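Local coordinates for acetone carboxylase alpha subunit (Xanthobacter autotrophicus Py2, PDB 5M45), which is the alpha subunit of a multi-subunit, metal-containing enzyme and belongs to the hydantoinase B/oxoprolinase family, at residues M760-S763 and D767-T770; K120-N125 and I201-V206; S455-A460 and L497-R502; V84-E89 and M488-L493; T361-P366 and R417-R422. All coordinates share one frame; numbering follows the deposited sequence.

Interaction 1 of 5, residues M760-S763 and D767-T770; sequences MDIS and DVHT. With MG (magnesium ion), chain Q.
V768 and S763 face each other where the chain doubles back near its C-terminus, their CA atoms 5.3 Å apart, and their two backbone carbonyls share one magnesium ion. The ion lies 2.3 Å from V768 O and 2.5 Å from S763 O, rather long values for magnesium, and water 2 binds it as well. V768 buries the most surface of any residue here. With CG1 anti to the backbone N (chi1 176°), its isopropyl group is pressed against the backbone of the other segment, CG1 lying 3.6 Å from I762 O. The branches of I762 and V768 meet more loosely through their CG1 atoms. Beyond the metal, T770 closes the contact: its CG2 is 4.0 Å from I762 CG2, and its OG1 faces S763 CB.

S763 is held from its own side. D761 OD2 takes the backbone N of S763 in an Asx turn, from above the carboxylate plane, and also accepts from S763 OG at 2.7 Å, through its anti lone pair. Water 1 donates to the same oxygen; its link onward to T770 OG1 is weak. D761 OD1 pairs with K384, while R222 of the second subunit packs on I762 and V768.

The segments thus join through metal coordination and apolar contact, without direct hydrogen bonds. Since the ion is bound by main-chain oxygens, its site depends on how the backbone is bent rather than on acidic side chains from these segments, and the Asx turn constrains the backbone at S763, the residue whose carbonyl binds the ion.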
# COMPACT_ATOMS: atom_id res chain seq x y z
N MET A 760 12.01 3.22 16.30
CA MET A 760 11.54 1.85 16.53
C MET A 760 11.91 0.98 15.33
O MET A 760 11.37 1.16 14.23
CB MET A 760 10.03 1.86 16.77
CG MET A 760 9.40 0.54 17.17
SD MET A 760 7.55 0.53 17.08
CE MET A 760 7.23 -0.96 18.01
N ASP A 761 12.84 0.06 15.54
CA ASP A 761 13.32 -0.85 14.50
C ASP A 761 12.31 -1.94 14.11
O ASP A 761 11.50 -2.35 14.94
CB ASP A 761 14.66 -1.49 14.93
CG ASP A 761 15.35 -2.22 13.78
OD1 ASP A 761 15.87 -1.54 12.87
OD2 ASP A 761 15.35 -3.49 13.76
N ILE A 762 12.36 -2.40 12.86
CA ILE A 762 11.49 -3.50 12.40
C ILE A 762 11.62 -4.78 13.25
O ILE A 762 10.65 -5.50 13.43
CB ILE A 762 11.68 -3.79 10.90
CG1 ILE A 762 10.58 -4.74 10.37
CG2 ILE A 762 13.06 -4.39 10.59
CD1 ILE A 762 9.16 -4.24 10.55
N SER A 763 12.81 -5.05 13.80
CA SER A 763 12.99 -6.23 14.67
C SER A 763 12.23 -6.18 16.01
O SER A 763 12.14 -7.20 16.67
CB SER A 763 14.47 -6.50 14.95
OG SER A 763 15.04 -5.36 15.64
N ASP A 767 7.57 -11.73 16.17
CA ASP A 767 8.00 -12.82 15.27
C ASP A 767 8.98 -12.39 14.14
O ASP A 767 9.20 -13.16 13.22
CB ASP A 767 6.78 -13.55 14.65
CG ASP A 767 7.13 -14.92 13.98
OD1 ASP A 767 7.90 -15.70 14.63
OD2 ASP A 767 6.62 -15.22 12.85
N VAL A 768 9.56 -11.19 14.21
CA VAL A 768 10.51 -10.71 13.20
C VAL A 768 11.97 -10.99 13.63
O VAL A 768 12.44 -10.50 14.68
CB VAL A 768 10.32 -9.19 12.92
CG1 VAL A 768 11.36 -8.68 11.95
CG2 VAL A 768 8.90 -8.94 12.37
N HIS A 769 12.68 -11.77 12.82
CA HIS A 769 14.09 -12.08 13.04
C HIS A 769 14.92 -11.51 11.88
O HIS A 769 14.80 -11.99 10.76
CB HIS A 769 14.28 -13.59 13.09
CG HIS A 769 13.41 -14.28 14.09
ND1 HIS A 769 12.08 -14.57 13.85
CD2 HIS A 769 13.67 -14.69 15.36
CE1 HIS A 769 11.56 -15.16 14.92
NE2 HIS A 769 12.51 -15.24 15.84
N THR A 770 15.72 -10.48 12.13
CA THR A 770 16.46 -9.86 11.03
C THR A 770 17.80 -10.57 10.85
O THR A 770 18.36 -11.13 11.81
CB THR A 770 16.66 -8.34 11.23
OG1 THR A 770 17.17 -8.09 12.54
CG2 THR A 770 15.38 -7.58 11.15
MG MG Q . 13.11 -9.46 16.67
O HOH W 1 17.04 -4.73 12.33
O HOH W 2 10.86 -9.65 17.34

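Interaction 2 of 5, residues K120-N125 and I201-V206; sequences KYMIEN and ITCRKV. With AE4 (3,6,9,12,15-pentaoxaheptadecan-1-ol), chain P.
The last turn of helix 111-124 packs against the chain entering strand 204-208, a member of a seven-stranded antiparallel sheet, with M122 set against C203 and Y121 against T202. This contact of a helix with the loop leading into the strand is buried and wholly apolar across the segments. C203 contributes most: it adopts a left-handed backbone conformation (phi 42°), and its CB points to the helix. Its SG comes 3.7 Å from M122 CG. In the methionine CG lies beside the backbone N (chi1 -64°) and chi2 is near anti, which places SD 3.9 Å from C203 CB.

Y121 makes the looser half. Its CE2 approaches T202 CG2 at 4.3 Å, while the polar ends of both residues are engaged with other groups: Y121 OH bonds to H218 and R222 of the second subunit, and T202 OG1 to D143. The contact therefore lies beside the subunit interface.

On the same helix, K120 belongs to the pocket that holds the 3,6,9,12,15-pentaoxaheptadecan-1-ol ligand. Its extended chain carries NZ to a hydrogen bond with O19 of the ligand, 2.9 Å long, and D100 provides a salt bridge to the same ammonium group.

N125, the first residue to leave helical phi/psi, folds back over Y121. Two donors of N125 converge on the Y121 carbonyl: its backbone N, and its ND2 in a nearly straight bond of 165°. That fold-back also puts the amide nitrogen on the aromatic ring, N125 ND2 standing 3.3 Å above the Y121 ring plane, over its centre.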
# COMPACT_ATOMS: atom_id res chain seq x y z
N LYS A 120 17.37 -15.44 2.63
CA LYS A 120 17.85 -15.65 4.00
C LYS A 120 16.82 -15.19 5.07
O LYS A 120 16.73 -15.81 6.14
CB LYS A 120 19.23 -14.99 4.20
CG LYS A 120 20.33 -15.66 3.38
CD LYS A 120 21.58 -14.80 3.20
CE LYS A 120 22.47 -15.37 2.11
NZ LYS A 120 23.71 -14.60 1.91
N TYR A 121 16.05 -14.14 4.79
CA TYR A 121 14.95 -13.75 5.67
C TYR A 121 13.90 -14.90 5.81
O TYR A 121 13.42 -15.19 6.92
CB TYR A 121 14.27 -12.45 5.18
CG TYR A 121 13.21 -11.90 6.12
CD1 TYR A 121 13.56 -11.07 7.18
CD2 TYR A 121 11.86 -12.23 5.97
CE1 TYR A 121 12.60 -10.56 8.05
CE2 TYR A 121 10.88 -11.72 6.84
CZ TYR A 121 11.25 -10.90 7.88
OH TYR A 121 10.33 -10.40 8.75
N MET A 122 13.53 -15.51 4.69
CA MET A 122 12.64 -16.70 4.71
C MET A 122 13.23 -17.85 5.52
O MET A 122 12.52 -18.50 6.31
CB MET A 122 12.26 -17.16 3.28
CG MET A 122 11.44 -16.13 2.48
SD MET A 122 10.70 -16.74 0.95
CE MET A 122 12.04 -16.64 -0.21
N ILE A 123 14.51 -18.09 5.36
CA ILE A 123 15.22 -19.13 6.11
C ILE A 123 15.13 -18.85 7.62
O ILE A 123 14.68 -19.68 8.41
CB ILE A 123 16.69 -19.25 5.65
CG1 ILE A 123 16.74 -19.75 4.21
CG2 ILE A 123 17.47 -20.19 6.58
CD1 ILE A 123 18.12 -19.85 3.59
N GLU A 124 15.50 -17.64 8.01
CA GLU A 124 15.61 -17.24 9.40
C GLU A 124 14.27 -17.06 10.11
O GLU A 124 14.21 -17.12 11.35
CB GLU A 124 16.37 -15.93 9.44
CG GLU A 124 16.98 -15.57 10.74
CD GLU A 124 18.09 -16.50 11.25
OE1 GLU A 124 18.61 -16.08 12.31
OE2 GLU A 124 18.46 -17.62 10.77
N ASN A 125 13.18 -16.82 9.37
CA ASN A 125 11.86 -16.62 9.96
C ASN A 125 10.89 -17.82 9.77
O ASN A 125 9.67 -17.71 10.01
CB ASN A 125 11.26 -15.34 9.41
CG ASN A 125 11.96 -14.12 9.97
OD1 ASN A 125 11.56 -13.61 11.03
ND2 ASN A 125 13.03 -13.68 9.33
N ILE A 201 5.78 -5.58 -0.77
CA ILE A 201 5.44 -7.01 -0.74
C ILE A 201 6.56 -7.73 0.07
O ILE A 201 7.72 -7.68 -0.33
CB ILE A 201 5.43 -7.55 -2.19
CG1 ILE A 201 4.50 -6.71 -3.11
CG2 ILE A 201 5.02 -9.01 -2.22
CD1 ILE A 201 5.06 -6.49 -4.53
N THR A 202 6.22 -8.42 1.17
CA THR A 202 7.23 -9.11 2.00
C THR A 202 7.24 -10.62 1.78
O THR A 202 6.46 -11.33 2.41
CB THR A 202 7.05 -8.77 3.50
OG1 THR A 202 7.11 -7.36 3.70
CG2 THR A 202 8.14 -9.45 4.36
N CYS A 203 8.10 -11.10 0.88
CA CYS A 203 8.25 -12.55 0.59
C CYS A 203 6.89 -13.31 0.50
O CYS A 203 6.68 -14.38 1.10
CB CYS A 203 9.21 -13.18 1.62
SG CYS A 203 10.93 -12.61 1.46
N ARG A 204 5.99 -12.75 -0.31
CA ARG A 204 4.62 -13.28 -0.42
C ARG A 204 4.59 -14.51 -1.34
O ARG A 204 5.20 -14.51 -2.41
CB ARG A 204 3.71 -12.19 -0.94
CG ARG A 204 2.24 -12.60 -1.16
CD ARG A 204 1.34 -11.42 -1.46
NE ARG A 204 -0.00 -11.87 -1.79
CZ ARG A 204 -1.05 -11.05 -2.03
NH1 ARG A 204 -0.93 -9.74 -1.94
NH2 ARG A 204 -2.23 -11.57 -2.35
N LYS A 205 3.88 -15.56 -0.94
CA LYS A 205 3.61 -16.66 -1.87
C LYS A 205 2.45 -16.23 -2.80
O LYS A 205 1.30 -16.13 -2.37
CB LYS A 205 3.27 -17.99 -1.15
CG LYS A 205 3.24 -19.19 -2.12
CD LYS A 205 2.83 -20.52 -1.52
CE LYS A 205 3.76 -20.90 -0.38
NZ LYS A 205 3.64 -22.32 0.05
N VAL A 206 2.78 -15.97 -4.06
CA VAL A 206 1.83 -15.45 -5.05
C VAL A 206 1.36 -16.51 -6.08
O VAL A 206 0.50 -16.20 -6.93
CB VAL A 206 2.40 -14.24 -5.81
CG1 VAL A 206 2.66 -13.09 -4.82
CG2 VAL A 206 3.65 -14.57 -6.65
C2 AE4 P . 33.50 -11.59 11.24
C3 AE4 P . 32.31 -12.54 11.27
O4 AE4 P . 32.35 -13.39 10.12
C5 AE4 P . 31.59 -14.60 10.21
C6 AE4 P . 31.13 -15.06 8.82
O7 AE4 P . 29.71 -14.90 8.64
C8 AE4 P . 29.32 -13.53 8.50
C9 AE4 P . 27.81 -13.45 8.39
C11 AE4 P . 27.33 -12.14 6.43
O10 AE4 P . 27.44 -13.43 7.01
C12 AE4 P . 28.03 -12.14 5.08
O13 AE4 P . 27.15 -12.60 4.06
C14 AE4 P . 27.51 -12.09 2.78
C15 AE4 P . 26.68 -12.76 1.70
O16 AE4 P . 25.35 -12.25 1.77
C17 AE4 P . 25.06 -11.22 0.83
C18 AE4 P . 23.57 -10.92 0.92
O19 AE4 P . 22.82 -12.12 0.65

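Interaction 3 of 5, residues S455-A460 and L497-R502; sequences SFECAA and LVYLGR
E457 OE2 is gripped by three donors, all from segment 497-502. R502 holds it side-on with two nitrogens, NH1 at 2.9 Å and NE at 3.1 Å from E457 OE2. The carboxylate and guanidinium planes are only 30° apart, and OE2 lies almost in the guanidinium plane; NH1 meets the anti lone pair of E457 OE2, whereas NE arrives nearly in line with the C-O bond. Y499 supplies the third bond, its OH donating at 3.0 Å to E457 OE2 from well above the carboxylate plane (63°). The two R502 nitrogens thus come from one side and the phenol from another.

E457 OE1 is satisfied separately by S522, N620 and R524, so the buried carboxylate is probably ionised and its charge well compensated. Behind it, S455 OG accepts from E457 N in an ST turn that opens the short 3-10 segment 457-459.

The contact ties the loop after strand 450-454 to strand 497-504, outermost of its antiparallel sheet within this chain, near a classic beta bulge at L500 and G501 opposite L523; the chain of another protein bonds to the backbone of R502, and helix 488-494 packs M488 on Y499 and R502.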
# COMPACT_ATOMS: atom_id res chain seq x y z
N SER A 455 12.22 8.23 -17.16
CA SER A 455 13.21 8.07 -18.21
C SER A 455 14.51 7.47 -17.68
O SER A 455 15.07 7.96 -16.64
CB SER A 455 13.56 9.42 -18.87
OG SER A 455 14.57 9.22 -19.83
N PHE A 456 15.02 6.46 -18.41
CA PHE A 456 16.34 5.87 -18.14
C PHE A 456 17.46 6.44 -19.06
O PHE A 456 18.49 5.79 -19.27
CB PHE A 456 16.27 4.32 -18.15
CG PHE A 456 16.05 3.71 -16.77
CD1 PHE A 456 14.83 3.81 -16.14
CD2 PHE A 456 17.08 3.01 -16.12
CE1 PHE A 456 14.63 3.26 -14.88
CE2 PHE A 456 16.89 2.49 -14.88
CZ PHE A 456 15.67 2.59 -14.25
N GLU A 457 17.30 7.69 -19.50
CA GLU A 457 18.40 8.42 -20.14
C GLU A 457 19.60 8.51 -19.17
O GLU A 457 20.71 8.49 -19.65
CB GLU A 457 17.98 9.83 -20.64
CG GLU A 457 17.20 9.77 -21.95
CD GLU A 457 16.94 11.12 -22.62
OE1 GLU A 457 16.80 12.17 -21.94
OE2 GLU A 457 16.89 11.10 -23.88
N CYS A 458 19.37 8.53 -17.84
CA CYS A 458 20.46 8.60 -16.87
C CYS A 458 21.04 7.22 -16.49
O CYS A 458 21.71 7.07 -15.44
CB CYS A 458 20.11 9.44 -15.63
SG CYS A 458 18.56 8.93 -14.83
N ALA A 459 20.81 6.22 -17.36
CA ALA A 459 21.69 5.08 -17.50
C ALA A 459 22.99 5.41 -18.22
O ALA A 459 23.92 4.58 -18.20
CB ALA A 459 20.97 3.91 -18.23
N ALA A 460 23.07 6.60 -18.86
CA ALA A 460 24.16 6.97 -19.76
C ALA A 460 24.78 8.30 -19.34
O ALA A 460 24.58 9.33 -19.97
CB ALA A 460 23.63 7.04 -21.19
N LEU A 497 5.35 12.90 -24.82
CA LEU A 497 6.38 13.93 -24.93
C LEU A 497 7.06 13.74 -26.31
O LEU A 497 7.16 12.61 -26.79
CB LEU A 497 7.49 13.74 -23.84
CG LEU A 497 7.05 13.69 -22.36
CD1 LEU A 497 8.24 13.28 -21.49
CD2 LEU A 497 6.53 15.03 -21.90
N VAL A 498 7.54 14.84 -26.90
CA VAL A 498 8.37 14.77 -28.10
C VAL A 498 9.71 15.47 -27.93
O VAL A 498 9.82 16.48 -27.25
CB VAL A 498 7.67 15.34 -29.37
CG1 VAL A 498 6.45 14.48 -29.72
CG2 VAL A 498 7.26 16.78 -29.19
N TYR A 499 10.75 14.89 -28.55
CA TYR A 499 12.09 15.45 -28.55
C TYR A 499 12.25 16.68 -29.45
O TYR A 499 11.94 16.63 -30.63
CB TYR A 499 13.11 14.39 -28.97
CG TYR A 499 13.42 13.34 -27.93
CD1 TYR A 499 12.64 12.21 -27.81
CD2 TYR A 499 14.52 13.48 -27.09
CE1 TYR A 499 12.91 11.24 -26.85
CE2 TYR A 499 14.80 12.56 -26.12
CZ TYR A 499 13.99 11.41 -26.00
OH TYR A 499 14.27 10.45 -25.07
N LEU A 500 12.70 17.77 -28.86
CA LEU A 500 13.21 18.93 -29.60
C LEU A 500 14.76 19.08 -29.56
O LEU A 500 15.31 19.98 -30.18
CB LEU A 500 12.58 20.21 -29.05
CG LEU A 500 11.05 20.36 -29.10
CD1 LEU A 500 10.64 21.77 -28.61
CD2 LEU A 500 10.50 20.14 -30.49
N GLY A 501 15.44 18.25 -28.77
CA GLY A 501 16.89 18.21 -28.76
C GLY A 501 17.46 16.97 -28.08
O GLY A 501 16.86 16.40 -27.16
N ARG A 502 18.63 16.53 -28.57
CA ARG A 502 19.51 15.60 -27.84
C ARG A 502 20.93 15.99 -28.17
O ARG A 502 21.32 15.95 -29.34
CB ARG A 502 19.20 14.15 -28.27
CG ARG A 502 18.96 13.18 -27.15
CD ARG A 502 18.86 11.74 -27.65
NE ARG A 502 18.28 10.86 -26.62
CZ ARG A 502 18.16 9.55 -26.70
NH1 ARG A 502 17.65 8.90 -25.66
NH2 ARG A 502 18.55 8.89 -27.80

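Interaction 4 of 5, residues V84-E89 and M488-L493; sequences VEQEGE and MEIWEL
The carboxylate of E87 approaches the six-membered ring of W491 with the two planes 24° apart, OE2 leading, where the turn ending short helix 82-85 meets helix 488-494. E87 OE2 is 3.1 Å from W491 CZ2, a tight oxygen-to-carbon contact, and 3.5 Å from W491 CH2. The side chains come from opposite directions, and the bend of E87 at chi2 (63°) turns its carboxylate to the indole.

The two elements are nearly four hundred residues apart in the hydantoinase B/oxoprolinase family region. The turn leaves helical geometry at G88, whose positive phi suits a glycine. The indole nitrogen is not part of the contact: W491 NE1 donates to M485 O, which should restrict the rotation of the ring, and P82 and I83 pack against it.

One residue earlier on each side, Q86 meets I490. Q86 directs its CB toward helix 488-494, and its extended chain brings OE1 to I490, while NE2 is held by D487. E489 and E492 pair with basic side chains on the chain of another protein, placing the contact beside that interface. The amide oxygen faces the branch point of the isoleucine: Q86 OE1 lies 3.8 Å from I490 CB and 3.9 Å from I490 CG2.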
# COMPACT_ATOMS: atom_id res chain seq x y z
N VAL A 84 13.02 -2.39 -19.45
CA VAL A 84 13.38 -3.81 -19.49
C VAL A 84 13.77 -4.28 -20.90
O VAL A 84 14.86 -4.85 -21.11
CB VAL A 84 12.24 -4.66 -18.90
CG1 VAL A 84 12.52 -6.16 -19.09
CG2 VAL A 84 12.04 -4.32 -17.41
N GLU A 85 12.90 -4.04 -21.87
CA GLU A 85 13.06 -4.59 -23.22
C GLU A 85 14.28 -4.06 -24.02
O GLU A 85 14.95 -4.84 -24.72
CB GLU A 85 11.77 -4.38 -24.01
CG GLU A 85 11.73 -5.19 -25.30
CD GLU A 85 12.47 -4.57 -26.50
OE1 GLU A 85 12.89 -5.41 -27.36
OE2 GLU A 85 12.64 -3.32 -26.59
N GLN A 86 14.55 -2.76 -23.93
CA GLN A 86 15.67 -2.16 -24.67
C GLN A 86 16.88 -1.91 -23.75
O GLN A 86 17.98 -2.36 -24.04
CB GLN A 86 15.26 -0.87 -25.38
CG GLN A 86 16.42 -0.28 -26.19
CD GLN A 86 16.05 0.83 -27.16
OE1 GLN A 86 15.51 1.87 -26.81
NE2 GLN A 86 16.40 0.62 -28.42
N GLU A 87 16.69 -1.16 -22.67
CA GLU A 87 17.80 -0.87 -21.74
C GLU A 87 18.37 -2.08 -20.97
O GLU A 87 19.50 -2.01 -20.50
CB GLU A 87 17.40 0.17 -20.70
CG GLU A 87 17.77 1.61 -21.04
CD GLU A 87 17.07 2.05 -22.25
OE1 GLU A 87 17.80 2.09 -23.29
OE2 GLU A 87 15.81 2.26 -22.14
N GLY A 88 17.59 -3.15 -20.80
CA GLY A 88 18.08 -4.33 -20.12
C GLY A 88 18.24 -4.18 -18.60
O GLY A 88 19.14 -4.82 -18.01
N GLU A 89 17.37 -3.40 -17.97
CA GLU A 89 17.39 -3.24 -16.49
C GLU A 89 16.66 -4.40 -15.81
O GLU A 89 15.55 -4.25 -15.28
CB GLU A 89 16.88 -1.85 -16.04
CG GLU A 89 17.40 -0.64 -16.84
CD GLU A 89 18.91 -0.55 -17.02
OE1 GLU A 89 19.35 0.31 -17.81
OE2 GLU A 89 19.69 -1.31 -16.36
N MET A 488 15.17 7.53 -29.18
CA MET A 488 14.13 8.58 -29.09
C MET A 488 12.76 8.05 -29.54
O MET A 488 11.75 8.34 -28.90
CB MET A 488 14.51 9.83 -29.90
CG MET A 488 15.62 10.66 -29.30
SD MET A 488 16.07 12.18 -30.20
CE MET A 488 17.02 11.53 -31.56
N GLU A 489 12.74 7.28 -30.63
CA GLU A 489 11.47 6.81 -31.19
C GLU A 489 10.77 5.79 -30.26
O GLU A 489 9.52 5.69 -30.26
CB GLU A 489 11.63 6.22 -32.60
CG GLU A 489 12.01 7.28 -33.65
CD GLU A 489 12.27 6.74 -35.05
OE1 GLU A 489 12.51 5.54 -35.25
OE2 GLU A 489 12.31 7.59 -35.97
N ILE A 490 11.57 5.04 -29.50
CA ILE A 490 11.06 4.10 -28.51
C ILE A 490 10.51 4.83 -27.25
O ILE A 490 9.40 4.52 -26.79
CB ILE A 490 12.12 3.03 -28.12
CG1 ILE A 490 12.49 2.17 -29.32
CG2 ILE A 490 11.64 2.15 -26.97
CD1 ILE A 490 11.40 1.25 -29.88
N TRP A 491 11.26 5.79 -26.72
CA TRP A 491 10.77 6.62 -25.60
C TRP A 491 9.45 7.35 -25.96
O TRP A 491 8.54 7.44 -25.13
CB TRP A 491 11.80 7.61 -25.08
CG TRP A 491 12.96 6.98 -24.33
CD1 TRP A 491 14.28 7.09 -24.62
CD2 TRP A 491 12.87 6.18 -23.15
NE1 TRP A 491 15.03 6.37 -23.71
CE2 TRP A 491 14.18 5.78 -22.81
CE3 TRP A 491 11.79 5.71 -22.39
CZ2 TRP A 491 14.45 4.99 -21.69
CZ3 TRP A 491 12.05 4.91 -21.29
CH2 TRP A 491 13.39 4.55 -20.94
N GLU A 492 9.33 7.78 -27.22
CA GLU A 492 8.10 8.46 -27.68
C GLU A 492 6.86 7.56 -27.71
O GLU A 492 5.75 8.08 -27.67
CB GLU A 492 8.31 9.21 -29.02
CG GLU A 492 9.15 10.49 -28.84
CD GLU A 492 9.19 11.41 -30.05
OE1 GLU A 492 8.49 11.20 -31.09
OE2 GLU A 492 9.98 12.40 -29.97
N LEU A 493 7.03 6.23 -27.77
CA LEU A 493 5.93 5.28 -27.62
C LEU A 493 5.47 5.09 -26.17
O LEU A 493 4.35 4.60 -25.93
CB LEU A 493 6.31 3.89 -28.14
CG LEU A 493 6.79 3.68 -29.57
CD1 LEU A 493 7.03 2.18 -29.76
CD2 LEU A 493 5.80 4.21 -30.61

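Interaction 5 of 5, residues T361-P366 and R417-R422; sequences TQTLIP and RSYFGR
Y419 reaches out from the last turn of helix 401-422 and places its phenol oxygen between two side chains of the loop after helix 349-361. T363 and L364 both come in at the hydroxyl-bearing end of the ring, near its plane, and each runs aslant to the tyrosine. T363 OG1 stands on the CE2 side: it is 2.8 Å from Y419 OH, which donates to it, and 3.2 Å from Y419 CE2. The C-O...O angle at the phenol oxygen, CZ to OH to OG1, is about 106°, compatible with a phenol donor, and OG1 is near the ring plane but somewhat off it. L364 takes the other side, with CD2 3.7 Å from Y419 OH and 4.4 Å from Y419 CE1, so its methyl packs against the ring edge.

The first torsion of T363 explains the bond: OG1 lies opposite the backbone N (chi1 -175°) and is thereby aimed at the helix, while the methyl CG2 also touches the phenol oxygen, at 3.8 Å. L364 points its CB aslant and arrives through its CD2 branch.

All three residues are buried. W412 and L415 of helix 401-422 pack on T363, L275 of helix 257-282 on L364, and M282 on Y419.

Within these two segments, then, a single directed hydrogen bond links loop to helix in largely apolar surroundings. It satisfies the buried phenol proton, and its geometry is compatible with an O-H turned not far from the ring plane.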
# COMPACT_ATOMS: atom_id res chain seq x y z
N THR A 361 33.05 -5.60 -8.82
CA THR A 361 32.92 -6.32 -10.10
C THR A 361 33.40 -5.52 -11.32
O THR A 361 33.69 -6.14 -12.35
CB THR A 361 31.47 -6.82 -10.41
OG1 THR A 361 30.62 -5.72 -10.82
CG2 THR A 361 30.86 -7.62 -9.23
N GLN A 362 33.44 -4.20 -11.23
CA GLN A 362 33.85 -3.33 -12.32
C GLN A 362 35.36 -2.98 -12.34
O GLN A 362 35.83 -2.35 -13.31
CB GLN A 362 33.03 -2.02 -12.35
CG GLN A 362 31.55 -2.28 -12.54
CD GLN A 362 30.68 -1.05 -12.41
OE1 GLN A 362 31.12 0.10 -12.57
NE2 GLN A 362 29.41 -1.30 -12.11
N THR A 363 36.10 -3.38 -11.30
CA THR A 363 37.51 -2.98 -11.15
C THR A 363 38.43 -4.10 -10.58
O THR A 363 39.46 -4.46 -11.21
CB THR A 363 37.64 -1.62 -10.38
OG1 THR A 363 39.01 -1.19 -10.33
CG2 THR A 363 37.08 -1.69 -8.92
N LEU A 364 38.08 -4.71 -9.44
CA LEU A 364 38.93 -5.73 -8.79
C LEU A 364 38.73 -7.13 -9.35
O LEU A 364 39.71 -7.81 -9.68
CB LEU A 364 38.67 -5.80 -7.27
CG LEU A 364 39.39 -4.76 -6.41
CD1 LEU A 364 38.86 -4.79 -5.00
CD2 LEU A 364 40.89 -4.99 -6.39
N ILE A 365 37.47 -7.55 -9.49
CA ILE A 365 37.13 -8.94 -9.86
C ILE A 365 36.39 -9.21 -11.20
O ILE A 365 35.77 -10.25 -11.33
CB ILE A 365 36.36 -9.64 -8.70
CG1 ILE A 365 34.99 -8.98 -8.46
CG2 ILE A 365 37.19 -9.67 -7.41
CD1 ILE A 365 34.15 -9.73 -7.44
N PRO A 366 36.48 -8.31 -12.21
CA PRO A 366 35.71 -8.61 -13.45
C PRO A 366 36.03 -9.94 -14.16
O PRO A 366 35.16 -10.48 -14.86
CB PRO A 366 36.01 -7.42 -14.37
CG PRO A 366 37.27 -6.81 -13.84
CD PRO A 366 37.30 -7.09 -12.35
N ARG A 417 44.23 5.10 -5.58
CA ARG A 417 45.55 5.46 -5.01
C ARG A 417 46.46 4.25 -4.93
O ARG A 417 47.66 4.37 -5.15
CB ARG A 417 45.43 6.14 -3.64
CG ARG A 417 44.80 7.51 -3.68
CD ARG A 417 44.73 8.16 -2.30
NE ARG A 417 43.84 9.30 -2.40
CZ ARG A 417 44.14 10.47 -2.94
NH1 ARG A 417 45.37 10.70 -3.42
NH2 ARG A 417 43.20 11.43 -2.98
N SER A 418 45.90 3.07 -4.62
CA SER A 418 46.67 1.80 -4.57
C SER A 418 47.17 1.44 -5.99
O SER A 418 48.36 1.16 -6.18
CB SER A 418 45.86 0.64 -3.94
OG SER A 418 44.94 -0.01 -4.81
N TYR A 419 46.28 1.54 -6.97
CA TYR A 419 46.63 1.25 -8.37
C TYR A 419 47.70 2.19 -8.90
O TYR A 419 48.67 1.75 -9.56
CB TYR A 419 45.39 1.34 -9.29
CG TYR A 419 44.18 0.48 -8.96
CD1 TYR A 419 44.28 -0.73 -8.27
CD2 TYR A 419 42.90 0.88 -9.40
CE1 TYR A 419 43.14 -1.52 -8.02
CE2 TYR A 419 41.77 0.09 -9.19
CZ TYR A 419 41.89 -1.10 -8.49
OH TYR A 419 40.78 -1.86 -8.28
N PHE A 420 47.54 3.47 -8.61
CA PHE A 420 48.48 4.51 -9.05
C PHE A 420 49.87 4.32 -8.46
O PHE A 420 50.89 4.38 -9.19
CB PHE A 420 47.93 5.93 -8.75
CG PHE A 420 48.79 7.00 -9.34
CD1 PHE A 420 49.92 7.47 -8.64
CD2 PHE A 420 48.57 7.46 -10.64
CE1 PHE A 420 50.78 8.41 -9.22
CE2 PHE A 420 49.42 8.39 -11.21
CZ PHE A 420 50.50 8.88 -10.50
N GLY A 421 49.91 4.07 -7.15
CA GLY A 421 51.17 3.82 -6.45
C GLY A 421 51.94 2.63 -6.96
O GLY A 421 53.18 2.67 -7.03
N ARG A 422 51.22 1.58 -7.34
CA ARG A 422 51.83 0.34 -7.78
C ARG A 422 52.19 0.33 -9.26
O ARG A 422 53.01 -0.49 -9.69
CB ARG A 422 50.92 -0.85 -7.44
CG ARG A 422 51.60 -2.19 -7.54
CD ARG A 422 50.89 -3.25 -6.73
NE ARG A 422 51.58 -4.54 -6.78
CZ ARG A 422 51.20 -5.61 -6.10
NH1 ARG A 422 50.14 -5.57 -5.28
NH2 ARG A 422 51.83 -6.74 -6.24

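Interactions 1 and 2 adjoin beside the second subunit, joined where N125 OD1 probably accepts from H769 N; interaction 1 is partly buried, and the other four are buried, apart from partly exposed Q86 in interaction 4. Interactions 3 and 4 form a second cluster, centres 10 Å apart, because helix 488-494 and strand 497-504 follow each other: E492 OE2 probably accepts from Y499 N, and W491 packs on Y499. Interaction 5 stands apart, its centre about 33 Å from those of interactions 3 and 4. Chemistry varies accordingly: shared metal coordination in interaction 1, sulfur and methyl packing in interaction 2, a buried salt bridge in interaction 3, oxygen-to-carbon contacts in interaction 4, and one hydroxyl bond in interaction 5.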